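Local coordinates for protein titin (Homo sapiens, PDB 3LCY) that builds the giant filament of the muscle sarcomere, its tandem A-band immunoglobulin domains probably serving as a scaffold along the thick filament, at residues A[19-32]-A[60-72]. Numbering follows the deposited sequence.
Sequences TKLGEAAQLSCQIV and GRTHTLTVMTEEQ
A25, L27 and C29 pair with V67, L65 and H63 as hydrogen-bonded partners where strands B (24-34) and E (62-68) of an I-set immunoglobulin sandwich run antiparallel. Both bonds of the L27–L65 pair are nearly straight, L27 N to L65 O being 2.8 Å at 171°.

The apolar members of these pairs face the core, as suits a sandwich: the side chains of L27 and V67 cross obliquely, CD1 of L27 lying 3.9 Å from CG2 of V67, and L27 and L65 both touch Y78 of the partner sheet. The outer face takes mostly small or polar residues. There a chi1 of -176° turns S28 OG toward T64 OG1, for a hydroxyl hydrogen bond of 3.1 Å. M68 is the exception, its bent chain bringing CE to 3.6 Å from A24 CB.

Past strand E, T69 clasps the type II turn K20–E23, in which G22 has a positive phi that suits glycine. T69 OG1 accepts from G22 N at 2.7 Å and donates to a lone pair of E23 O, in the carbonyl plane; T69 N reaches the same oxygen from above that plane.

At the far end, buried H63 suits its place because both ring nitrogens find partners: ND1 bonds S58 OG, while NE2 donates to I31 O in the carbonyl plane, at 3.2 Å.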
# COMPACT_ATOMS: atom_id res chain seq x y z
N THR A 19 -1.88 -2.99 11.62
CA THR A 19 -1.96 -1.77 12.40
C THR A 19 -2.64 -0.67 11.60
O THR A 19 -2.62 -0.69 10.36
CB THR A 19 -0.58 -1.28 12.85
OG1 THR A 19 -0.71 -0.37 13.95
CG2 THR A 19 0.14 -0.59 11.70
N LYS A 20 -3.24 0.28 12.30
CA LYS A 20 -3.88 1.41 11.64
C LYS A 20 -2.84 2.33 11.01
O LYS A 20 -1.86 2.69 11.66
CB LYS A 20 -4.75 2.20 12.62
CG LYS A 20 -5.30 3.49 12.05
CD LYS A 20 -5.97 4.34 13.12
CE LYS A 20 -6.47 5.66 12.55
NZ LYS A 20 -7.06 6.54 13.59
N LEU A 21 -3.05 2.69 9.75
CA LEU A 21 -2.15 3.60 9.07
C LEU A 21 -1.98 4.88 9.87
O LEU A 21 -2.96 5.51 10.27
CB LEU A 21 -2.66 3.92 7.66
CG LEU A 21 -1.82 4.89 6.83
CD1 LEU A 21 -0.38 4.41 6.73
CD2 LEU A 21 -2.42 5.07 5.44
N GLY A 22 -0.73 5.26 10.12
CA GLY A 22 -0.44 6.43 10.92
C GLY A 22 -0.03 6.07 12.34
O GLY A 22 0.51 6.89 13.07
N GLU A 23 -0.30 4.82 12.72
CA GLU A 23 0.05 4.34 14.05
C GLU A 23 1.28 3.45 14.02
O GLU A 23 1.79 3.11 12.95
CB GLU A 23 -1.13 3.59 14.67
CG GLU A 23 -2.36 4.46 14.89
CD GLU A 23 -2.11 5.59 15.88
OE1 GLU A 23 -1.21 5.44 16.74
OE2 GLU A 23 -2.81 6.61 15.80
N ALA A 24 1.77 3.07 15.20
CA ALA A 24 2.96 2.25 15.32
C ALA A 24 2.67 0.78 15.05
O ALA A 24 1.61 0.27 15.41
CB ALA A 24 3.59 2.43 16.69
N ALA A 25 3.63 0.11 14.42
CA ALA A 25 3.52 -1.32 14.16
C ALA A 25 4.72 -2.05 14.75
O ALA A 25 5.87 -1.71 14.47
CB ALA A 25 3.42 -1.58 12.67
N GLN A 26 4.44 -3.05 15.58
CA GLN A 26 5.50 -3.85 16.19
C GLN A 26 5.65 -5.21 15.52
O GLN A 26 4.75 -6.04 15.58
CB GLN A 26 5.25 -4.03 17.69
CG GLN A 26 5.65 -2.84 18.55
CD GLN A 26 5.40 -3.07 20.03
OE1 GLN A 26 6.32 -3.40 20.78
NE2 GLN A 26 4.16 -2.89 20.45
N LEU A 27 6.80 -5.42 14.88
CA LEU A 27 7.11 -6.72 14.30
C LEU A 27 8.18 -7.40 15.16
O LEU A 27 9.31 -6.91 15.25
CB LEU A 27 7.60 -6.57 12.86
CG LEU A 27 6.62 -5.91 11.89
CD1 LEU A 27 7.06 -4.48 11.58
CD2 LEU A 27 6.50 -6.72 10.61
N SER A 28 7.82 -8.51 15.78
CA SER A 28 8.71 -9.15 16.74
C SER A 28 9.00 -10.62 16.41
O SER A 28 8.24 -11.27 15.70
CB SER A 28 8.14 -9.04 18.15
OG SER A 28 9.03 -9.58 19.11
N CYS A 29 10.11 -11.11 16.95
CA CYS A 29 10.49 -12.51 16.79
C CYS A 29 11.51 -12.89 17.86
O CYS A 29 12.19 -12.03 18.42
CB CYS A 29 11.08 -12.75 15.40
SG CYS A 29 12.67 -11.94 15.12
N GLN A 30 11.67 -14.17 18.15
CA GLN A 30 12.69 -14.63 19.07
C GLN A 30 13.71 -15.52 18.45
O GLN A 30 13.39 -16.54 17.95
CB GLN A 30 12.05 -15.43 20.16
CG GLN A 30 10.89 -14.85 20.72
CD GLN A 30 10.74 -15.23 22.10
OE1 GLN A 30 11.51 -15.99 22.61
NE2 GLN A 30 9.76 -14.70 22.75
N ILE A 31 14.95 -15.12 18.53
CA ILE A 31 16.07 -15.88 18.03
C ILE A 31 17.17 -15.96 19.07
O ILE A 31 17.59 -14.98 19.61
CB ILE A 31 16.61 -15.24 16.78
CG1 ILE A 31 15.49 -15.03 15.78
CG2 ILE A 31 17.63 -16.09 16.19
CD1 ILE A 31 15.76 -14.03 14.74
N VAL A 32 17.61 -17.17 19.35
CA VAL A 32 18.63 -17.40 20.36
C VAL A 32 19.90 -18.01 19.80
O VAL A 32 19.85 -18.91 18.97
CB VAL A 32 18.09 -18.28 21.49
CG1 VAL A 32 17.03 -17.53 22.27
CG2 VAL A 32 17.50 -19.54 20.92
N GLY A 60 18.55 -9.51 23.24
CA GLY A 60 19.38 -10.64 22.88
C GLY A 60 18.59 -11.90 22.60
O GLY A 60 19.13 -12.85 22.09
N ARG A 61 17.32 -11.91 22.96
CA ARG A 61 16.44 -13.03 22.68
C ARG A 61 15.23 -12.61 21.84
O ARG A 61 14.90 -13.23 20.85
CB ARG A 61 15.98 -13.70 23.97
CG ARG A 61 17.11 -14.19 24.82
CD ARG A 61 16.62 -14.77 26.13
NE ARG A 61 16.35 -16.20 26.05
CZ ARG A 61 15.14 -16.72 26.03
NH1 ARG A 61 14.07 -15.94 26.09
NH2 ARG A 61 14.98 -18.04 25.96
N THR A 62 14.57 -11.54 22.26
CA THR A 62 13.40 -11.05 21.57
C THR A 62 13.75 -9.82 20.79
O THR A 62 14.25 -8.86 21.34
CB THR A 62 12.28 -10.69 22.54
OG1 THR A 62 12.00 -11.82 23.36
CG2 THR A 62 11.04 -10.32 21.78
N HIS A 63 13.49 -9.86 19.50
CA HIS A 63 13.82 -8.74 18.65
C HIS A 63 12.60 -8.13 18.00
O HIS A 63 11.88 -8.78 17.27
CB HIS A 63 14.85 -9.19 17.63
CG HIS A 63 15.80 -10.20 18.18
ND1 HIS A 63 16.67 -9.91 19.20
CD2 HIS A 63 15.98 -11.51 17.89
CE1 HIS A 63 17.36 -10.99 19.50
NE2 HIS A 63 16.97 -11.97 18.72
N THR A 64 12.40 -6.85 18.26
CA THR A 64 11.25 -6.13 17.78
C THR A 64 11.61 -4.91 16.97
O THR A 64 12.45 -4.13 17.35
CB THR A 64 10.35 -5.67 18.95
OG1 THR A 64 10.05 -6.78 19.79
CG2 THR A 64 9.05 -5.12 18.43
N LEU A 65 10.95 -4.77 15.84
CA LEU A 65 11.06 -3.59 14.99
C LEU A 65 9.77 -2.80 15.07
O LEU A 65 8.68 -3.35 14.93
CB LEU A 65 11.34 -3.99 13.54
CG LEU A 65 11.25 -2.85 12.51
CD1 LEU A 65 12.33 -1.81 12.77
CD2 LEU A 65 11.35 -3.38 11.09
N THR A 66 9.88 -1.50 15.32
CA THR A 66 8.70 -0.67 15.41
C THR A 66 8.68 0.28 14.24
O THR A 66 9.61 1.04 14.04
CB THR A 66 8.70 0.16 16.70
OG1 THR A 66 8.73 -0.71 17.83
CG2 THR A 66 7.45 1.02 16.77
N VAL A 67 7.60 0.23 13.48
CA VAL A 67 7.47 1.10 12.33
C VAL A 67 6.38 2.11 12.60
O VAL A 67 5.26 1.76 12.92
CB VAL A 67 7.08 0.31 11.07
CG1 VAL A 67 6.91 1.25 9.88
CG2 VAL A 67 8.11 -0.76 10.77
N MET A 68 6.72 3.39 12.46
CA MET A 68 5.73 4.42 12.67
C MET A 68 5.24 4.64 11.27
O MET A 68 5.87 5.31 10.47
CB MET A 68 6.38 5.68 13.23
CG MET A 68 7.23 5.45 14.45
SD MET A 68 6.40 4.57 15.77
CE MET A 68 5.10 5.71 16.19
N THR A 69 4.09 4.06 10.97
CA THR A 69 3.54 4.16 9.68
C THR A 69 3.06 5.52 9.31
O THR A 69 2.46 6.17 10.07
CB THR A 69 2.46 3.12 9.50
OG1 THR A 69 1.31 3.47 10.26
CG2 THR A 69 2.94 1.84 9.96
N GLU A 70 3.37 5.94 8.11
CA GLU A 70 2.94 7.20 7.63
C GLU A 70 2.25 7.10 6.31
O GLU A 70 1.41 7.87 6.01
CB GLU A 70 4.12 8.13 7.52
CG GLU A 70 5.36 7.48 7.03
CD GLU A 70 6.43 8.44 6.62
OE1 GLU A 70 6.23 9.62 6.72
OE2 GLU A 70 7.49 8.01 6.18
N GLU A 71 2.63 6.12 5.52
CA GLU A 71 2.15 5.97 4.17
C GLU A 71 1.88 4.55 3.81
O GLU A 71 2.33 3.67 4.42
CB GLU A 71 3.13 6.59 3.18
CG GLU A 71 4.43 5.87 3.09
CD GLU A 71 5.38 6.42 2.09
OE1 GLU A 71 5.06 7.37 1.43
OE2 GLU A 71 6.47 5.90 1.97
N GLN A 72 1.10 4.36 2.78
CA GLN A 72 0.70 3.05 2.32
C GLN A 72 1.83 2.16 1.97
O GLN A 72 1.75 1.01 2.08
CB GLN A 72 -0.28 3.17 1.17
CG GLN A 72 -1.66 3.17 1.62
CD GLN A 72 -2.64 3.46 0.56
OE1 GLN A 72 -3.79 3.17 0.70
NE2 GLN A 72 -2.21 4.03 -0.49